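Local coordinates for tyrosine-protein phosphatase non-receptor type 18 (Homo sapiens, PDB 2OC3) that removes phosphate from phosphotyrosine in proteins, acting on autophosphorylated tyrosine kinases through the catalytic domain that this chain comprises, at residues W170-R178 with H210-L221. Sequence-based numbering, arbitrary orientation.
Sequences WLNEDIMLR and HMLAMVEEARRL
H210, in the first turn of helix 209-222, reaches over the beta turn N172-I175 and can be followed outward atom by atom. Its CB lies 3.7 Å from N172 ND2. The ring stands anti to the carbonyl carbon, beside the backbone N, which swings it out over the turn. The N172 amide stacks on one face, N172 CG 3.6 Å from H210 CG, with the two planes 21° apart. H210 CD2 lies closest, 3.5 Å from N172 ND2, and NE2 is near N172 CB, which makes a CH-pi contact over the same ring. ND1 points at D174 OD2, 2.6 Å away, in a nearly straight bond (174°) that lies in the ring plane and uses the anti lone pair of the carboxylate. E173 CG approaches CE1 obliquely, at 4.1 Å.

The amide is itself anchored: N172 OD1 accepts from D174 N in an Asx turn, while D174 OD1 is taken by S198. With an alanine in place of H210, D174 OD2 would probably lose its histidine partner and the N172 amide the ring it stacks on.

Beyond the turn the contact becomes mainly aliphatic as strand 175-184 runs under the helix, the local axes 20° apart. I175 CD1 meets M214 CB, L171 CD1 packs 3.6 Å from E217 CG, whose carboxylate R220 holds, and L177 and L221 touch tip to tip. In this tyrosine-phosphatase domain the contact ties the 161-170/175-184 hairpin, at one side of the mixed sheet, to helix 209-222, which packs on that sheet; a protonated H210 would probably strengthen the carboxylate bond.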
loop_
_atom_site.group_PDB
_atom_site.type_symbol
_atom_site.label_atom_id
_atom_site.label_comp_id
_atom_site.label_asym_id
_atom_site.label_seq_id
_atom_site.Cartn_x
_atom_site.Cartn_y
_atom_site.Cartn_z
ATOM N N TRP A 170 1.867 20.460 3.619
ATOM C CA TRP A 170 3.135 19.786 3.436
ATOM C C TRP A 170 3.774 19.471 4.778
ATOM O O TRP A 170 4.049 20.384 5.568
ATOM C CB TRP A 170 4.091 20.602 2.574
ATOM C CG TRP A 170 3.671 20.689 1.151
ATOM C CD1 TRP A 170 2.715 21.500 0.618
ATOM C CD2 TRP A 170 4.172 19.903 0.054
ATOM N NE1 TRP A 170 2.602 21.279 -0.720
ATOM C CE2 TRP A 170 3.486 20.302 -1.102
ATOM C CE3 TRP A 170 5.155 18.911 -0.051
ATOM C CZ2 TRP A 170 3.734 19.733 -2.356
ATOM C CZ3 TRP A 170 5.412 18.360 -1.294
ATOM C CH2 TRP A 170 4.725 18.785 -2.430
ATOM N N LEU A 171 3.977 18.194 5.100
ATOM C CA LEU A 171 4.629 17.836 6.373
ATOM C C LEU A 171 6.143 18.057 6.341
ATOM O O LEU A 171 6.785 18.300 7.372
ATOM C CB LEU A 171 4.325 16.370 6.728
ATOM C CG LEU A 171 2.834 16.012 6.788
ATOM C CD1 LEU A 171 2.686 14.578 7.304
ATOM C CD2 LEU A 171 2.030 17.006 7.657
ATOM N N ASN A 172 6.711 17.892 5.144
ATOM C CA ASN A 172 8.118 18.128 4.827
ATOM C C ASN A 172 8.211 18.249 3.290
ATOM O O ASN A 172 7.169 18.229 2.625
ATOM C CB ASN A 172 8.992 17.048 5.414
ATOM C CG ASN A 172 8.646 15.682 4.900
ATOM O OD1 ASN A 172 8.536 15.491 3.702
ATOM N ND2 ASN A 172 8.503 14.715 5.802
ATOM N N GLU A 173 9.395 18.422 2.714
ATOM C CA GLU A 173 9.440 18.715 1.276
ATOM C C GLU A 173 8.947 17.582 0.384
ATOM O O GLU A 173 8.674 17.780 -0.820
ATOM C CB GLU A 173 10.833 19.172 0.799
ATOM C CG GLU A 173 11.902 18.153 0.892
ATOM C CD GLU A 173 13.236 18.628 0.306
ATOM O OE1 GLU A 173 13.389 18.632 -0.945
ATOM O OE2 GLU A 173 14.127 18.989 1.103
ATOM N N ASP A 174 8.820 16.377 0.963
ATOM C CA ASP A 174 8.458 15.198 0.184
ATOM C C ASP A 174 7.071 14.633 0.472
ATOM O O ASP A 174 6.659 13.700 -0.233
ATOM C CB ASP A 174 9.493 14.097 0.426
ATOM C CG ASP A 174 10.867 14.521 -0.042
ATOM O OD1 ASP A 174 11.002 14.906 -1.218
ATOM O OD2 ASP A 174 11.807 14.588 0.792
ATOM N N ILE A 175 6.360 15.143 1.472
ATOM C CA ILE A 175 5.100 14.523 1.897
ATOM C C ILE A 175 3.985 15.546 2.024
ATOM O O ILE A 175 4.136 16.544 2.787
ATOM C CB ILE A 175 5.219 13.834 3.282
ATOM C CG1 ILE A 175 6.375 12.845 3.323
ATOM C CG2 ILE A 175 3.925 13.134 3.664
ATOM C CD1 ILE A 175 6.387 11.735 2.352
ATOM N N MET A 176 2.889 15.288 1.315
ATOM C CA MET A 176 1.650 16.060 1.362
ATOM C C MET A 176 0.640 15.305 2.226
ATOM O O MET A 176 0.517 14.066 2.108
ATOM C CB MET A 176 1.116 16.245 -0.053
ATOM C CG MET A 176 -0.323 16.632 -0.171
ATOM S SD MET A 176 -0.623 18.258 0.458
ATOM C CE MET A 176 -0.031 19.235 -0.892
ATOM N N LEU A 177 -0.117 16.022 3.051
ATOM C CA LEU A 177 -1.249 15.478 3.820
ATOM C C LEU A 177 -2.488 16.218 3.396
ATOM O O LEU A 177 -2.586 17.421 3.599
ATOM C CB LEU A 177 -1.039 15.663 5.305
ATOM C CG LEU A 177 -2.212 15.232 6.226
ATOM C CD1 LEU A 177 -2.560 13.773 6.136
ATOM C CD2 LEU A 177 -1.954 15.589 7.702
ATOM N N ARG A 178 -3.478 15.518 2.812
ATOM C CA ARG A 178 -4.764 16.045 2.482
ATOM C C ARG A 178 -5.820 15.546 3.448
ATOM O O ARG A 178 -5.891 14.361 3.751
ATOM C CB ARG A 178 -5.167 15.680 1.057
ATOM C CG ARG A 178 -4.155 16.091 -0.020
ATOM C CD ARG A 178 -4.720 16.046 -1.412
ATOM N NE ARG A 178 -3.747 16.557 -2.392
ATOM C CZ ARG A 178 -2.773 15.820 -2.913
ATOM N NH1 ARG A 178 -2.667 14.546 -2.640
ATOM N NH2 ARG A 178 -1.885 16.357 -3.756
ATOM N N HIS A 210 12.032 10.914 5.333
ATOM C CA HIS A 210 10.712 11.494 5.069
ATOM C C HIS A 210 9.656 10.407 4.924
ATOM O O HIS A 210 8.504 10.602 5.316
ATOM C CB HIS A 210 10.788 12.491 3.909
ATOM C CG HIS A 210 11.580 13.709 4.277
ATOM N ND1 HIS A 210 12.099 14.589 3.352
ATOM C CD2 HIS A 210 11.980 14.158 5.491
ATOM C CE1 HIS A 210 12.780 15.534 3.984
ATOM N NE2 HIS A 210 12.727 15.300 5.283
ATOM N N MET A 211 10.033 9.265 4.384
ATOM C CA MET A 211 9.110 8.125 4.366
ATOM C C MET A 211 8.767 7.689 5.787
ATOM O O MET A 211 7.608 7.367 6.093
ATOM C CB MET A 211 9.691 6.940 3.604
ATOM C CG MET A 211 8.770 5.729 3.604
ATOM S SD MET A 211 9.522 4.285 2.777
ATOM C CE MET A 211 10.939 3.982 3.810
ATOM N N LEU A 212 9.769 7.642 6.685
ATOM C CA LEU A 212 9.459 7.319 8.084
ATOM C C LEU A 212 8.473 8.325 8.689
ATOM O O LEU A 212 7.565 7.952 9.442
ATOM C CB LEU A 212 10.743 7.284 8.929
ATOM C CG LEU A 212 11.500 5.991 8.829
ATOM C CD1 LEU A 212 12.873 6.145 9.493
ATOM C CD2 LEU A 212 10.701 4.860 9.513
ATOM N N ALA A 213 8.674 9.613 8.400
ATOM C CA ALA A 213 7.774 10.682 8.847
ATOM C C ALA A 213 6.347 10.409 8.354
ATOM O O ALA A 213 5.372 10.605 9.063
ATOM C CB ALA A 213 8.261 12.037 8.333
ATOM N N MET A 214 6.241 9.928 7.117
ATOM C CA MET A 214 4.925 9.599 6.526
ATOM C C MET A 214 4.230 8.486 7.319
ATOM O O MET A 214 3.038 8.575 7.592
ATOM C CB MET A 214 5.124 9.220 5.061
ATOM C CG MET A 214 3.862 8.949 4.311
ATOM S SD MET A 214 4.253 8.134 2.713
ATOM C CE MET A 214 2.671 8.274 1.836
ATOM N N VAL A 215 4.982 7.427 7.617
ATOM C CA VAL A 215 4.454 6.296 8.386
ATOM C C VAL A 215 4.085 6.732 9.803
ATOM O O VAL A 215 3.017 6.383 10.301
ATOM C CB VAL A 215 5.435 5.118 8.396
ATOM C CG1 VAL A 215 4.965 4.050 9.388
ATOM C CG2 VAL A 215 5.505 4.502 7.007
ATOM N N GLU A 216 4.946 7.525 10.422
ATOM C CA GLU A 216 4.654 8.027 11.762
ATOM C C GLU A 216 3.346 8.822 11.787
ATOM O O GLU A 216 2.502 8.655 12.681
ATOM C CB GLU A 216 5.818 8.897 12.279
ATOM C CG GLU A 216 7.126 8.124 12.534
ATOM C CD GLU A 216 8.370 8.971 12.559
ATOM O OE1 GLU A 216 8.311 10.212 12.375
ATOM O OE2 GLU A 216 9.462 8.366 12.739
ATOM N N GLU A 217 3.173 9.713 10.815
ATOM C CA GLU A 217 1.953 10.495 10.764
ATOM C C GLU A 217 0.738 9.629 10.452
ATOM O O GLU A 217 -0.329 9.795 11.042
ATOM C CB GLU A 217 2.087 11.605 9.742
ATOM C CG GLU A 217 0.810 12.454 9.564
ATOM C CD GLU A 217 0.310 13.164 10.830
ATOM O OE1 GLU A 217 1.102 13.499 11.724
ATOM O OE2 GLU A 217 -0.910 13.415 10.929
ATOM N N ALA A 218 0.859 8.677 9.530
ATOM C CA ALA A 218 -0.259 7.793 9.245
ATOM C C ALA A 218 -0.747 7.097 10.496
ATOM O O ALA A 218 -1.928 6.913 10.688
ATOM C CB ALA A 218 0.122 6.728 8.199
ATOM N N ARG A 219 0.210 6.654 11.310
ATOM C CA ARG A 219 -0.151 5.942 12.528
ATOM C C ARG A 219 -0.806 6.846 13.551
ATOM O O ARG A 219 -1.701 6.394 14.283
ATOM C CB ARG A 219 1.065 5.232 13.106
ATOM C CG ARG A 219 1.323 3.883 12.409
ATOM C CD ARG A 219 0.339 2.878 12.899
ATOM N NE ARG A 219 0.301 1.692 12.066
ATOM C CZ ARG A 219 -0.685 0.813 12.075
ATOM N NH1 ARG A 219 -1.757 0.985 12.851
ATOM N NH2 ARG A 219 -0.615 -0.245 11.259
ATOM N N ARG A 220 -0.395 8.107 13.616
ATOM C CA ARG A 220 -1.097 9.020 14.528
ATOM C C ARG A 220 -2.538 9.213 14.074
ATOM O O ARG A 220 -3.455 9.257 14.894
ATOM C CB ARG A 220 -0.408 10.380 14.591
ATOM C CG ARG A 220 0.909 10.384 15.339
ATOM C CD ARG A 220 1.489 11.752 15.578
ATOM N NE ARG A 220 2.037 12.317 14.354
ATOM C CZ ARG A 220 3.316 12.229 13.977
ATOM N NH1 ARG A 220 4.218 11.602 14.720
ATOM N NH2 ARG A 220 3.703 12.791 12.875
ATOM N N LEU A 221 -2.744 9.367 12.758
ATOM C CA LEU A 221 -4.086 9.607 12.221
ATOM C C LEU A 221 -4.972 8.378 12.325
ATOM O O LEU A 221 -6.192 8.498 12.505
ATOM C CB LEU A 221 -4.011 10.055 10.765
ATOM C CG LEU A 221 -3.295 11.373 10.544
ATOM C CD1 LEU A 221 -2.900 11.551 9.084
ATOM C CD2 LEU A 221 -4.153 12.580 11.028
#